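Local atomic coordinates of RNA-dependent RNA Polymerase (Bombyx mori cytoplasmic polyhedrosis virus, PDB entry 6TZ0), a protein that catalyses RNA-templated RNA synthesis, making plus strands by fully conservative transcription of the double-stranded viral genome and minus strands during genome replication. Residues P927-V930 / N931-A934; H694-A697 / V698-S702; F850-R853 / D854-T858. One frame throughout, in Å; residues are numbered along the deposited sequence.

Contact 1: residues P927-V930 / N931-A934; sequences PVKV and NELA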
# COMPACT_ATOMS: atom_id res chain seq x y z
N PRO A 927 22.30 13.87 -19.80
CA PRO A 927 22.86 13.94 -18.44
C PRO A 927 22.90 15.34 -17.85
O PRO A 927 22.91 15.47 -16.62
CB PRO A 927 24.26 13.36 -18.61
CG PRO A 927 24.60 13.62 -20.03
CD PRO A 927 23.32 13.49 -20.79
N VAL A 928 22.93 16.38 -18.69
CA VAL A 928 22.77 17.75 -18.22
C VAL A 928 21.40 17.92 -17.57
O VAL A 928 21.27 18.54 -16.50
CB VAL A 928 22.98 18.74 -19.38
CG1 VAL A 928 22.76 20.17 -18.94
CG2 VAL A 928 24.37 18.57 -19.96
N LYS A 929 20.37 17.34 -18.18
CA LYS A 929 19.04 17.32 -17.60
C LYS A 929 19.00 16.52 -16.30
O LYS A 929 18.27 16.89 -15.37
CB LYS A 929 18.04 16.77 -18.62
CG LYS A 929 16.60 16.74 -18.17
CD LYS A 929 16.10 18.14 -17.87
CE LYS A 929 16.00 18.98 -19.12
NZ LYS A 929 15.45 20.33 -18.82
N VAL A 930 19.80 15.45 -16.20
CA VAL A 930 19.84 14.65 -14.98
C VAL A 930 20.44 15.45 -13.83
O VAL A 930 19.88 15.48 -12.72
CB VAL A 930 20.63 13.35 -15.22
CG1 VAL A 930 20.77 12.56 -13.94
CG2 VAL A 930 19.94 12.51 -16.28
N ASN A 931 21.56 16.12 -14.09
CA ASN A 931 22.18 16.98 -13.08
C ASN A 931 21.26 18.13 -12.69
O ASN A 931 21.19 18.50 -11.52
CB ASN A 931 23.51 17.54 -13.58
CG ASN A 931 24.57 16.48 -13.75
OD1 ASN A 931 25.04 16.23 -14.86
ND2 ASN A 931 24.94 15.84 -12.66
N GLU A 932 20.52 18.67 -13.66
CA GLU A 932 19.61 19.77 -13.37
C GLU A 932 18.45 19.33 -12.49
O GLU A 932 18.09 20.02 -11.53
CB GLU A 932 19.10 20.38 -14.68
CG GLU A 932 18.22 21.59 -14.48
CD GLU A 932 17.88 22.28 -15.77
OE1 GLU A 932 18.37 21.82 -16.83
OE2 GLU A 932 17.13 23.28 -15.73
N LEU A 933 17.87 18.15 -12.77
CA LEU A 933 16.77 17.64 -11.96
C LEU A 933 17.23 17.30 -10.55
O LEU A 933 16.53 17.61 -9.58
CB LEU A 933 16.14 16.42 -12.62
CG LEU A 933 15.34 16.61 -13.90
CD1 LEU A 933 14.88 15.26 -14.40
CD2 LEU A 933 14.16 17.52 -13.69
N ALA A 934 18.42 16.71 -10.40
CA ALA A 934 18.88 16.36 -9.06
C ALA A 934 19.30 17.59 -8.26
O ALA A 934 19.07 17.65 -7.05
CB ALA A 934 20.03 15.36 -9.15

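Contact 2: residues H694-A697 / V698-S702; sequences HDHA and VSNAS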
# COMPACT_ATOMS: atom_id res chain seq x y z
N HIS A 694 -16.58 -12.91 29.40
CA HIS A 694 -17.67 -12.85 28.43
C HIS A 694 -18.32 -11.48 28.39
O HIS A 694 -18.64 -10.97 27.31
CB HIS A 694 -18.69 -13.95 28.73
CG HIS A 694 -19.84 -13.99 27.76
ND1 HIS A 694 -19.69 -14.39 26.45
CD2 HIS A 694 -21.15 -13.71 27.93
CE1 HIS A 694 -20.86 -14.33 25.84
NE2 HIS A 694 -21.76 -13.92 26.72
N ASP A 695 -18.50 -10.85 29.56
CA ASP A 695 -19.08 -9.50 29.62
C ASP A 695 -18.20 -8.49 28.90
O ASP A 695 -18.69 -7.68 28.10
CB ASP A 695 -19.29 -9.10 31.08
CG ASP A 695 -20.16 -7.86 31.24
OD1 ASP A 695 -20.67 -7.32 30.24
OD2 ASP A 695 -20.33 -7.42 32.39
N HIS A 696 -16.88 -8.56 29.11
CA HIS A 696 -15.98 -7.58 28.54
C HIS A 696 -15.82 -7.79 27.03
O HIS A 696 -15.75 -6.82 26.27
CB HIS A 696 -14.65 -7.65 29.28
CG HIS A 696 -13.75 -6.48 29.03
ND1 HIS A 696 -12.48 -6.41 29.57
CD2 HIS A 696 -13.91 -5.35 28.31
CE1 HIS A 696 -11.91 -5.28 29.20
NE2 HIS A 696 -12.75 -4.62 28.43
N ALA A 697 -15.84 -9.05 26.58
CA ALA A 697 -15.74 -9.32 25.15
C ALA A 697 -17.01 -8.92 24.41
O ALA A 697 -16.94 -8.38 23.30
CB ALA A 697 -15.42 -10.79 24.92
N VAL A 698 -18.18 -9.15 25.02
CA VAL A 698 -19.43 -8.71 24.42
C VAL A 698 -19.51 -7.19 24.37
O VAL A 698 -20.01 -6.61 23.39
CB VAL A 698 -20.61 -9.36 25.17
CG1 VAL A 698 -21.94 -8.72 24.81
CG2 VAL A 698 -20.69 -10.82 24.81
N SER A 699 -18.96 -6.51 25.38
CA SER A 699 -18.98 -5.05 25.36
C SER A 699 -18.05 -4.48 24.28
O SER A 699 -18.39 -3.48 23.64
CB SER A 699 -18.59 -4.50 26.73
OG SER A 699 -17.25 -4.80 27.03
N ASN A 700 -16.90 -5.12 24.06
CA ASN A 700 -16.02 -4.70 22.96
C ASN A 700 -16.66 -4.95 21.60
O ASN A 700 -16.54 -4.12 20.69
CB ASN A 700 -14.68 -5.42 23.03
CG ASN A 700 -13.79 -4.88 24.10
OD1 ASN A 700 -13.76 -3.68 24.35
ND2 ASN A 700 -13.00 -5.75 24.70
N ALA A 701 -17.36 -6.07 21.45
CA ALA A 701 -18.05 -6.35 20.19
C ALA A 701 -19.17 -5.35 19.94
O ALA A 701 -19.34 -4.86 18.81
CB ALA A 701 -18.61 -7.77 20.20
N SER A 702 -19.92 -4.99 20.98
CA SER A 702 -21.00 -4.03 20.81
C SER A 702 -20.47 -2.63 20.53
O SER A 702 -21.09 -1.87 19.78
CB SER A 702 -21.89 -4.01 22.05
OG SER A 702 -21.19 -3.48 23.15

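Contact 3: residues F850-R853 / D854-T858; sequences FERR and DGTFT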
# COMPACT_ATOMS: atom_id res chain seq x y z
N PHE A 850 26.76 -38.05 -2.55
CA PHE A 850 27.65 -38.38 -3.65
C PHE A 850 28.64 -39.45 -3.20
O PHE A 850 29.11 -39.42 -2.06
CB PHE A 850 28.42 -37.15 -4.13
CG PHE A 850 27.58 -36.17 -4.89
CD1 PHE A 850 27.35 -36.35 -6.25
CD2 PHE A 850 27.03 -35.08 -4.26
CE1 PHE A 850 26.58 -35.46 -6.96
CE2 PHE A 850 26.25 -34.18 -4.96
CZ PHE A 850 26.03 -34.37 -6.31
N GLU A 851 28.94 -40.39 -4.09
CA GLU A 851 29.88 -41.45 -3.74
C GLU A 851 31.31 -40.99 -3.97
O GLU A 851 31.61 -40.35 -4.98
CB GLU A 851 29.59 -42.71 -4.54
CG GLU A 851 30.40 -43.91 -4.07
CD GLU A 851 30.12 -45.16 -4.88
OE1 GLU A 851 29.35 -45.09 -5.84
OE2 GLU A 851 30.69 -46.22 -4.53
N ARG A 852 32.18 -41.30 -3.02
CA ARG A 852 33.60 -41.02 -3.14
C ARG A 852 34.27 -42.16 -3.90
O ARG A 852 33.61 -43.07 -4.40
CB ARG A 852 34.21 -40.82 -1.76
CG ARG A 852 33.64 -39.66 -0.98
CD ARG A 852 34.38 -39.48 0.33
NE ARG A 852 33.85 -38.38 1.13
CZ ARG A 852 32.96 -38.54 2.09
NH1 ARG A 852 32.51 -39.75 2.38
NH2 ARG A 852 32.52 -37.50 2.78
N ARG A 853 35.59 -42.12 -3.97
CA ARG A 853 36.34 -43.20 -4.60
C ARG A 853 36.36 -44.48 -3.77
O ARG A 853 36.59 -45.57 -4.30
CB ARG A 853 37.78 -42.76 -4.89
CG ARG A 853 37.92 -41.78 -6.04
CD ARG A 853 39.33 -41.77 -6.58
NE ARG A 853 39.49 -40.84 -7.70
CZ ARG A 853 39.17 -41.13 -8.96
NH1 ARG A 853 38.67 -42.32 -9.26
NH2 ARG A 853 39.34 -40.23 -9.91
N ASP A 854 36.13 -44.36 -2.46
CA ASP A 854 36.27 -45.49 -1.55
C ASP A 854 34.99 -46.28 -1.38
O ASP A 854 35.02 -47.34 -0.75
CB ASP A 854 36.74 -44.98 -0.19
CG ASP A 854 38.10 -44.35 -0.25
OD1 ASP A 854 38.89 -44.74 -1.13
OD2 ASP A 854 38.39 -43.47 0.59
N GLY A 855 33.87 -45.81 -1.91
CA GLY A 855 32.58 -46.39 -1.63
C GLY A 855 31.82 -45.70 -0.53
O GLY A 855 30.64 -46.00 -0.32
N THR A 856 32.46 -44.78 0.19
CA THR A 856 31.75 -43.97 1.17
C THR A 856 30.97 -42.87 0.47
O THR A 856 31.20 -42.54 -0.69
CB THR A 856 32.72 -43.36 2.18
OG1 THR A 856 33.67 -42.54 1.49
CG2 THR A 856 33.45 -44.45 2.93
N PHE A 857 30.02 -42.30 1.21
CA PHE A 857 29.12 -41.30 0.68
C PHE A 857 29.24 -40.02 1.47
O PHE A 857 29.53 -40.03 2.67
CB PHE A 857 27.67 -41.81 0.72
CG PHE A 857 27.39 -42.88 -0.29
CD1 PHE A 857 26.97 -42.55 -1.56
CD2 PHE A 857 27.59 -44.21 0.03
CE1 PHE A 857 26.72 -43.53 -2.49
CE2 PHE A 857 27.35 -45.20 -0.90
CZ PHE A 857 26.91 -44.85 -2.16
N THR A 858 29.01 -38.90 0.80
CA THR A 858 28.84 -37.64 1.50
C THR A 858 27.48 -37.60 2.19
O THR A 858 26.66 -38.51 2.06
CB THR A 858 28.98 -36.46 0.53
OG1 THR A 858 27.94 -36.51 -0.44
CG2 THR A 858 30.32 -36.51 -0.18

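Contact 1: residues P927-V930 / N931-A934
Pro927 begins the walk: its carbonyl O accepts the backbone N of Asn931 at 2.9 Å, an i to i+4 bond in the first turn of helix 927-937. With CG beside its own backbone N (chi1 -67°), the Asn931 side chain is turned back toward the Pro927 carbonyl; which way round its amide sits is doubtful. The next bond runs from Glu932 N to Val928 O, at 2.9 Å. Lys929 does two things. Its O takes the N of Leu933, and its side chain, bent at chi2 and chi3, passes Leu933 with CD 4.3 Å from Leu933 CG before swinging NZ toward the extended Glu932 chain. NZ of Lys929 stands 3.8 Å from Glu932 OE1, a long salt bridge between side chains that cross obliquely, one turn apart. Val930 closes the series with its O bonded to Ala934 N at 3.0 Å, and its buried side chain lies on Gln978 of helix 973-979. Among its neighbours, the helix also lays Asn931 and Ala934 against helix 973-979, where both meet Gln974, and Leu933 against helix 449-455; Glu932 and Leu933 pack on Asn64 of the Viral structural protein 4 chain.

Contact 2: residues H694-A697 / V698-S702
Helix 690-705 of the polymerase domain follows strand 682-687 of the antiparallel sheet that includes strand 541-548, and two of its histidines meet residues one turn on. The CG2 of Val698 lies over one face of the His694 ring, 3.9 Å from its centroid and 21° off the normal, a CH-pi contact shifted toward the CE1 and NE2 rim. Val698 brings this methyl back over the preceding turn by holding CG2 anti to its carbonyl carbon. His694 also stacks with Phe291. His696 O is gripped by two donors on the same face of its plane: Ser699 OG at 2.6 Å and Asn700 N at 3.0 Å. The hydroxyl gets there because OG sits between the backbone N and carbonyl carbon of Ser699 (chi1 67°), and it also meets the edge of the His696 ring. The Asn700 amide crosses beside that ring, planes 41° apart, while its OD1 accepts from Asn659 ND2. Ala701 lies about 9 Å, side chain to side chain, from Val548, a magnesium-binding residue of this polymerase, though no metal is bound to this chain here. Serine-to-carbonyl bonds one turn back are common in alpha helices; this helix packs on the polymerase palm sheet.

Contact 3: residues F850-R853 / D854-T858
Arg852 sets CG beside its backbone N (chi1 -62°) and runs extended from CG to NE, which carries its guanidinium across the returning chain at Thr856 to Thr858. NH1 donates to Thr856 OG1 at 3.1 Å, with that oxygen close to the guanidinium plane, and more weakly to Phe857 O. Over one face of the group lies Thr858 CG2, and NH2 is held from outside by Asp877 in a salt bridge. Thr858 rotates OG1 to chi1 64°, where it accepts Phe850 N at 2.9 Å; its own N donates to Phe850 O, also at 2.9 Å. Further along, Arg852 N meets Thr856 O at 2.8 Å. Beside this, Glu851 CB comes 3.6 Å from Phe857 CE1, and Glu851 CG lies over the face of that ring near its rim, the carboxylate turned only modestly from the ring plane. Phe857 also makes a cation-pi contact with Lys17, and Phe850 meets Tyr900 and Phe902 edge-to-face. Reversing through Arg853, Asp854 and Gly855, whose phi is positive (96°), the loop between strands 827-831 and 867-868 makes a tight chain reversal, its two arms nearly antiparallel and joined by a single beta bridge at Glu851 and Phe857.

How the contacts relate
Along the chain the order is contact 2, contact 3, contact 1, and none touches another. The centres of contacts 1 and 2 are about 60 Å apart. Those of contacts 1 and 3 are about 61 Å apart, and those of contacts 2 and 3 about 66 Å. Contact 2 belongs to the central polymerase domain, beside the sheet that carries metal-binding residues, and contact 1 to the C-terminal region on helix 927-937. Contact 3 is a turn in a long loop, on the other side of the chain's centre from contact 2. Of the three, only contact 2 lies near the catalytic sheet; contacts 1 and 3 are remote from the known nucleotide and metal sites, contact 1 where Viral structural protein 4 docks.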